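Local coordinates for protein aspartate semialdehyde dehydrogenase (Francisella tularensis subsp. tularensis, PDB 4WOJ) that probably catalyses the NADPH-dependent reductive dephosphorylation of L-aspartyl-4-phosphate to L-aspartate semialdehyde, the step that feeds lysine, methionine and threonine biosynthesis, at residues Ser139-Ser144 against Arg274-Ala279; Leu327-Gly332 against Leu353-Ala358; Thr106-Lys111 against Glu244-Thr249. One frame throughout, in Å; residues are numbered along the deposited sequence.

Overall arrangement
Interactions 1 and 2 are buried near the middle of the chain; interaction 3 lies farther out and is partly buried. The first two share the mixed sheet: interaction 1 sets the start of helix 141-149 against strand 275-284, interaction 2 the lead-in and first residue of strand 329-336 against the first turn of the C-terminal helix. They touch where Cys141 packs on Gly356. Interaction 1 pairs a thiol and an imidazole predicted to be catalytic, with an amide packed beside them; interaction 2 joins leucines, isoleucine and tryptophan. Interaction 3, between a nucleotide-binding-domain loop and helix 242-255, pairs an arginine edge with lysine methylenes and, towards the surface, leucine with tyrosine; its Arg108 and Lys246 reach Asn140.

Interaction 1 of 3, residues Ser139-Ser144 against Arg274-Ala279; sequences SNCTVS and RSHSQA
Cys141 SG meets the His276 ring at its edge, 3.6 Å from His276 NE2 and close to the plane of the imidazole, 83° off the ring normal. The sulfur lies off the NE2-CD2 edge of the ring, not over its face. His276 CG is anti to its own carbonyl carbon (chi1 -70°), which carries the ring from the strand toward the start of helix 141-149, and Cys141 CB packs against His276 CD2 at 4.0 Å.

This pairing belongs to the active site of the aspartate semialdehyde dehydrogenase family, in which Cys141 is predicted to form the acyl-thioester intermediate and His276 to act as proton acceptor. A cysteine provides the nucleophile and a histidine can exchange a proton close by. Capping of the helix start is consistent with holding Cys141, its first residue, in place: Asn140 is the N-cap, its OD1 accepting from Thr142 N at 3.1 Å with the donor well above the carbonyl plane, while Asn140 ND2 is held by Glu243.

Van der Waals packing supplies the rest. The methyl Thr142 CG2 comes slantwise onto the amide of Gln278, 3.3 Å from Gln278 NE2. Gln278 runs extended beyond CG, long enough to span from the strand to the helix. Its NE2 bonds to Ser164 OG on strand 159-167, which anchors the amide, and Thr166 of that strand also touches Thr142.

Interaction 2 of 3, residues Leu327-Gly332 against Leu353-Ala358; sequences LDIAIG and LLWGAA
Leu327 lays its CD2 methyl over one face of the Trp355 indole, a CH-pi contact 4.0 Å from the centroid of the five-membered ring and 26° off its normal. This one methyl sits between the indole face and Leu354 CB, which Leu327 CD2 meets at 4.0 Å. The carbonyl of Leu327 approaches the indole differently: its O lies in the ring plane, at the edge, 3.3 Å from Trp355 CD1. Ile329 adds its CD1, 3.8 Å from Trp355 CD1, coming at the ring obliquely. With CG1 anti to the carbonyl carbon (chi1 -59°), the longer branch of Ile329 carries this terminal methyl toward the indole.

Farther out, the tryptophan ring meets Trp303 edge-to-face and packs on Leu145 and Leu148 of helix 141-149; Ile329 also touches Leu145. Leu354 N bonds to Asp351 OD1, while Ala358 N reaches back to Leu353 O in a wider, pi-type turn. A broad, largely apolar indole suits this meeting place; its side chain lies about 8 Å from that of Cys141, the predicted acyl-thioester residue. The arrangement is helix-on-sheet packing: the first turn of the C-terminal helix against the residues leading into strand 329-336, where the mixed sheet meets helices 141-149 and 18-30.

Interaction 3 of 3, residues Thr106-Lys111 against Glu244-Thr249; sequences TLRLDK and EYKAAT
Here the two domains of the subunit meet: a type I beta turn from Leu107 to Asp110, in a loop of the Rossmann-type nucleotide-binding domain, faces helix 242-255 of the dimerisation domain. Arg108 and Lys246 carry the inner half of the contact. Arg108 NH1 lies 3.4 Å from Lys246 CD and 3.6 Å from Lys246 CE; the edge of the guanidinium meets CD in its plane, with CE a little out of it. The charges are kept apart, with Arg108 NH1 4.9 Å from Lys246 NZ, because the lysine bends at its last torsion (chi4 93°) and turns its ammonium away. Each has acidic company: NH1 forms a salt bridge with Glu250, whereas NZ has long, weak ion pairs with Glu243 and Asp233. The extended arginine also gives its NE to Gly138 O, a bond that steers the guanidinium. The carboxylates, Glu250 above all, probably offset part of the repulsion.

Toward the surface, exposed Leu109 and Tyr245 reach out to each other from loop and helix. Leu109 CD1 lies against the end of the tyrosine, 3.6 Å from Tyr245 OH, and its nearest apolar approach is to Tyr245 CE2 at 4.4 Å. On one face of the phenol, offset toward its rim, sits Thr249 OG1, which donates to Tyr245 O at 3.1 Å within the helix.

The loop connects strands 99-102 and 113-116 of the parallel sheet, with Leu107 packed on helix 81-93 and Arg108 on Ile137 of strand 135-138. Behind helix 242-255 lies strand 263-266, touched by Ala247 and Ala248, while Glu244 forms salt bridges with Arg333 and Lys335 of the second subunit.

Interaction 1 of 3, residues Ser139-Ser144 against Arg274-Ala279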
# COMPACT_ATOMS: atom_id res chain seq x y z
N SER B 139 -14.24 16.19 7.29
CA SER B 139 -13.10 15.54 7.96
C SER B 139 -12.10 15.12 6.92
O SER B 139 -12.34 15.26 5.71
CB SER B 139 -13.53 14.34 8.79
OG SER B 139 -14.12 13.32 7.99
N ASN B 140 -10.95 14.67 7.40
CA ASN B 140 -9.90 14.13 6.55
C ASN B 140 -10.44 12.89 5.84
O ASN B 140 -11.26 12.14 6.39
CB ASN B 140 -8.67 13.81 7.39
CG ASN B 140 -7.61 13.03 6.63
OD1 ASN B 140 -7.50 11.81 6.77
ND2 ASN B 140 -6.81 13.71 5.86
N CYS B 141 -10.00 12.72 4.61
CA CYS B 141 -10.52 11.69 3.72
C CYS B 141 -10.36 10.26 4.30
O CYS B 141 -11.24 9.43 4.14
CB CYS B 141 -9.86 11.82 2.33
SG CYS B 141 -8.12 12.34 2.33
N THR B 142 -9.24 10.00 4.96
CA THR B 142 -9.00 8.69 5.54
C THR B 142 -10.05 8.36 6.61
O THR B 142 -10.56 7.24 6.69
CB THR B 142 -7.57 8.62 6.12
OG1 THR B 142 -6.64 8.59 5.03
CG2 THR B 142 -7.36 7.34 6.97
N VAL B 143 -10.41 9.36 7.41
CA VAL B 143 -11.40 9.17 8.46
C VAL B 143 -12.80 8.96 7.84
O VAL B 143 -13.59 8.14 8.29
CB VAL B 143 -11.44 10.38 9.39
CG1 VAL B 143 -12.03 9.98 10.73
CG2 VAL B 143 -10.05 10.92 9.61
N SER B 144 -13.09 9.73 6.80
CA SER B 144 -14.40 9.66 6.21
C SER B 144 -14.61 8.32 5.59
O SER B 144 -15.66 7.75 5.70
CB SER B 144 -14.54 10.73 5.17
OG SER B 144 -14.74 11.92 5.87
N ARG B 274 -7.33 8.55 -7.70
CA ARG B 274 -8.38 9.19 -6.87
C ARG B 274 -9.06 8.34 -5.82
O ARG B 274 -9.90 8.84 -5.09
CB ARG B 274 -9.45 9.88 -7.72
CG ARG B 274 -9.86 9.17 -8.99
CD ARG B 274 -11.02 9.89 -9.65
NE ARG B 274 -12.13 10.20 -8.78
CZ ARG B 274 -13.15 11.01 -9.12
NH1 ARG B 274 -13.18 11.59 -10.33
NH2 ARG B 274 -14.15 11.24 -8.25
N SER B 275 -8.66 7.09 -5.68
CA SER B 275 -9.23 6.25 -4.69
C SER B 275 -8.26 5.88 -3.56
O SER B 275 -7.13 5.47 -3.83
CB SER B 275 -9.78 5.01 -5.34
OG SER B 275 -11.08 5.29 -5.82
N HIS B 276 -8.67 6.10 -2.30
CA HIS B 276 -7.85 5.70 -1.15
C HIS B 276 -8.20 4.31 -0.77
O HIS B 276 -9.37 3.99 -0.69
CB HIS B 276 -8.02 6.60 0.05
CG HIS B 276 -7.43 7.96 -0.15
ND1 HIS B 276 -6.64 8.29 -1.23
CD2 HIS B 276 -7.50 9.09 0.61
CE1 HIS B 276 -6.26 9.55 -1.14
NE2 HIS B 276 -6.77 10.06 -0.04
N SER B 277 -7.18 3.48 -0.60
CA SER B 277 -7.37 2.16 -0.11
C SER B 277 -6.80 2.05 1.31
O SER B 277 -5.94 2.82 1.73
CB SER B 277 -6.76 1.12 -1.02
OG SER B 277 -7.09 1.35 -2.36
N GLN B 278 -7.30 1.07 2.04
CA GLN B 278 -6.98 0.91 3.46
C GLN B 278 -7.14 -0.53 3.86
O GLN B 278 -8.21 -1.08 3.72
CB GLN B 278 -7.95 1.74 4.33
CG GLN B 278 -7.63 3.21 4.40
CD GLN B 278 -8.51 4.02 5.30
OE1 GLN B 278 -9.51 4.55 4.89
NE2 GLN B 278 -8.08 4.19 6.54
N ALA B 279 -6.07 -1.09 4.41
CA ALA B 279 -6.09 -2.32 5.16
C ALA B 279 -6.35 -2.06 6.66
O ALA B 279 -5.60 -1.39 7.34
CB ALA B 279 -4.78 -3.06 4.98

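Interaction 2 of 3, residues Leu327-Gly332 against Leu353-Ala358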
# COMPACT_ATOMS: atom_id res chain seq x y z
N LEU B 327 -19.63 6.34 -5.76
CA LEU B 327 -19.92 6.54 -4.35
C LEU B 327 -19.81 5.26 -3.53
O LEU B 327 -20.06 5.25 -2.32
CB LEU B 327 -21.30 7.18 -4.19
CG LEU B 327 -21.34 8.65 -4.65
CD1 LEU B 327 -22.77 9.10 -4.92
CD2 LEU B 327 -20.72 9.58 -3.61
N ASP B 328 -19.42 4.16 -4.18
CA ASP B 328 -19.31 2.91 -3.45
C ASP B 328 -18.14 3.01 -2.45
O ASP B 328 -17.05 3.53 -2.74
CB ASP B 328 -19.11 1.69 -4.37
CG ASP B 328 -20.14 1.58 -5.53
OD1 ASP B 328 -21.32 1.92 -5.42
OD2 ASP B 328 -19.77 1.07 -6.60
N ILE B 329 -18.40 2.52 -1.25
CA ILE B 329 -17.39 2.27 -0.23
C ILE B 329 -17.18 0.76 -0.32
O ILE B 329 -17.93 -0.02 0.29
CB ILE B 329 -17.92 2.71 1.18
CG1 ILE B 329 -18.29 4.18 1.16
CG2 ILE B 329 -16.91 2.45 2.28
CD1 ILE B 329 -17.14 5.08 0.72
N ALA B 330 -16.23 0.33 -1.12
CA ALA B 330 -16.01 -1.11 -1.22
C ALA B 330 -15.19 -1.62 -0.01
O ALA B 330 -14.33 -0.94 0.55
CB ALA B 330 -15.33 -1.45 -2.52
N ILE B 331 -15.53 -2.82 0.44
CA ILE B 331 -14.87 -3.39 1.61
C ILE B 331 -14.90 -4.88 1.54
O ILE B 331 -15.94 -5.48 1.34
CB ILE B 331 -15.53 -2.92 2.89
CG1 ILE B 331 -14.99 -3.75 4.09
CG2 ILE B 331 -17.02 -2.99 2.77
CD1 ILE B 331 -15.34 -3.13 5.40
N GLY B 332 -13.74 -5.48 1.65
CA GLY B 332 -13.61 -6.91 1.40
C GLY B 332 -12.46 -7.53 2.14
O GLY B 332 -11.90 -6.92 3.00
N LEU B 353 -12.19 12.08 -3.77
CA LEU B 353 -12.84 13.32 -4.16
C LEU B 353 -14.29 13.42 -3.76
O LEU B 353 -14.79 14.49 -3.49
CB LEU B 353 -12.69 13.51 -5.65
CG LEU B 353 -11.22 13.77 -6.03
CD1 LEU B 353 -11.00 13.78 -7.52
CD2 LEU B 353 -10.73 15.10 -5.47
N LEU B 354 -14.98 12.30 -3.69
CA LEU B 354 -16.41 12.29 -3.41
C LEU B 354 -16.66 12.08 -1.90
O LEU B 354 -16.75 13.02 -1.13
CB LEU B 354 -17.06 11.16 -4.20
CG LEU B 354 -17.13 11.28 -5.70
CD1 LEU B 354 -17.47 9.97 -6.38
CD2 LEU B 354 -18.14 12.33 -6.11
N TRP B 355 -16.75 10.86 -1.47
CA TRP B 355 -16.99 10.64 -0.02
C TRP B 355 -15.84 11.19 0.83
O TRP B 355 -16.03 11.72 1.93
CB TRP B 355 -17.28 9.17 0.28
CG TRP B 355 -18.74 8.86 0.23
CD1 TRP B 355 -19.35 7.88 -0.51
CD2 TRP B 355 -19.78 9.53 0.93
NE1 TRP B 355 -20.70 7.91 -0.31
CE2 TRP B 355 -20.99 8.91 0.58
CE3 TRP B 355 -19.80 10.59 1.82
CZ2 TRP B 355 -22.20 9.31 1.10
CZ3 TRP B 355 -21.00 10.98 2.33
CH2 TRP B 355 -22.19 10.35 1.97
N GLY B 356 -14.64 11.09 0.28
CA GLY B 356 -13.47 11.69 0.89
C GLY B 356 -13.46 13.20 0.98
O GLY B 356 -12.80 13.75 1.85
N ALA B 357 -14.10 13.91 0.04
CA ALA B 357 -14.01 15.37 0.09
C ALA B 357 -15.33 16.08 -0.17
O ALA B 357 -15.86 16.72 0.72
CB ALA B 357 -12.92 15.85 -0.85
N ALA B 358 -15.84 15.96 -1.39
CA ALA B 358 -17.01 16.70 -1.85
C ALA B 358 -18.33 16.31 -1.24
O ALA B 358 -19.14 17.19 -0.92
CB ALA B 358 -17.11 16.57 -3.37

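Interaction 3 of 3, residues Thr106-Lys111 against Glu244-Thr249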
# COMPACT_ATOMS: atom_id res chain seq x y z
N THR B 106 -8.40 23.41 8.82
CA THR B 106 -8.01 24.48 9.73
C THR B 106 -8.91 24.52 10.95
O THR B 106 -8.44 24.56 12.10
CB THR B 106 -8.16 25.81 9.00
OG1 THR B 106 -7.69 25.67 7.64
CG2 THR B 106 -7.38 26.87 9.68
N LEU B 107 -10.20 24.51 10.70
CA LEU B 107 -11.18 24.67 11.76
C LEU B 107 -11.66 23.37 12.39
O LEU B 107 -12.48 23.43 13.29
CB LEU B 107 -12.38 25.46 11.22
CG LEU B 107 -12.03 26.89 10.77
CD1 LEU B 107 -13.14 27.53 9.94
CD2 LEU B 107 -11.68 27.77 11.96
N ARG B 108 -11.16 22.21 11.94
CA ARG B 108 -11.73 20.90 12.33
C ARG B 108 -11.95 20.66 13.80
O ARG B 108 -12.96 20.04 14.17
CB ARG B 108 -10.90 19.74 11.82
CG ARG B 108 -11.24 19.41 10.39
CD ARG B 108 -10.59 18.14 9.91
NE ARG B 108 -10.60 18.21 8.47
CZ ARG B 108 -9.64 17.77 7.68
NH1 ARG B 108 -8.55 17.17 8.16
NH2 ARG B 108 -9.80 17.93 6.38
N LEU B 109 -11.02 21.15 14.62
CA LEU B 109 -11.00 20.80 16.05
C LEU B 109 -11.38 21.93 17.03
O LEU B 109 -11.26 21.74 18.22
CB LEU B 109 -9.65 20.13 16.43
CG LEU B 109 -9.19 19.06 15.42
CD1 LEU B 109 -7.80 18.55 15.71
CD2 LEU B 109 -10.19 17.90 15.32
N ASP B 110 -11.84 23.07 16.53
CA ASP B 110 -12.39 24.11 17.42
C ASP B 110 -13.64 23.58 18.07
O ASP B 110 -14.39 22.83 17.46
CB ASP B 110 -12.72 25.40 16.64
CG ASP B 110 -13.27 26.55 17.53
OD1 ASP B 110 -13.74 26.29 18.67
OD2 ASP B 110 -13.24 27.73 17.10
N LYS B 111 -13.90 24.01 19.30
CA LYS B 111 -15.13 23.59 20.00
C LYS B 111 -16.39 24.08 19.23
O LYS B 111 -17.42 23.41 19.21
CB LYS B 111 -15.14 24.09 21.45
N GLU B 244 -1.71 11.17 10.04
CA GLU B 244 -1.96 10.01 10.92
C GLU B 244 -2.61 10.39 12.28
O GLU B 244 -3.52 9.71 12.75
CB GLU B 244 -0.64 9.28 11.18
CG GLU B 244 -0.03 8.69 9.92
CD GLU B 244 1.47 8.40 10.01
OE1 GLU B 244 2.14 8.77 11.01
OE2 GLU B 244 1.99 7.79 9.06
N TYR B 245 -2.15 11.46 12.89
CA TYR B 245 -2.76 11.97 14.12
C TYR B 245 -4.25 12.41 13.87
O TYR B 245 -5.07 12.33 14.76
CB TYR B 245 -1.91 13.13 14.70
CG TYR B 245 -2.69 14.17 15.47
CD1 TYR B 245 -2.82 14.10 16.85
CD2 TYR B 245 -3.34 15.21 14.79
CE1 TYR B 245 -3.57 15.06 17.53
CE2 TYR B 245 -4.09 16.17 15.46
CZ TYR B 245 -4.21 16.09 16.82
OH TYR B 245 -4.96 17.06 17.44
N LYS B 246 -4.55 12.94 12.68
CA LYS B 246 -5.92 13.35 12.34
C LYS B 246 -6.91 12.23 12.54
O LYS B 246 -8.06 12.47 12.92
CB LYS B 246 -6.06 13.73 10.86
CG LYS B 246 -5.43 15.05 10.46
CD LYS B 246 -5.77 15.44 9.03
CE LYS B 246 -4.98 16.66 8.57
NZ LYS B 246 -3.70 16.29 7.86
N ALA B 247 -6.50 11.02 12.21
CA ALA B 247 -7.42 9.91 12.29
C ALA B 247 -8.14 9.82 13.64
O ALA B 247 -9.34 9.94 13.69
CB ALA B 247 -6.73 8.60 11.93
N ALA B 248 -7.41 9.66 14.74
CA ALA B 248 -8.08 9.29 16.01
C ALA B 248 -8.99 10.39 16.51
O ALA B 248 -10.11 10.15 16.89
CB ALA B 248 -7.07 8.90 17.05
N THR B 249 -8.51 11.62 16.48
CA THR B 249 -9.19 12.76 17.08
C THR B 249 -10.45 13.15 16.34
O THR B 249 -11.47 13.47 16.95
CB THR B 249 -8.24 13.97 17.16
OG1 THR B 249 -7.42 14.01 15.97
CG2 THR B 249 -7.34 13.82 18.41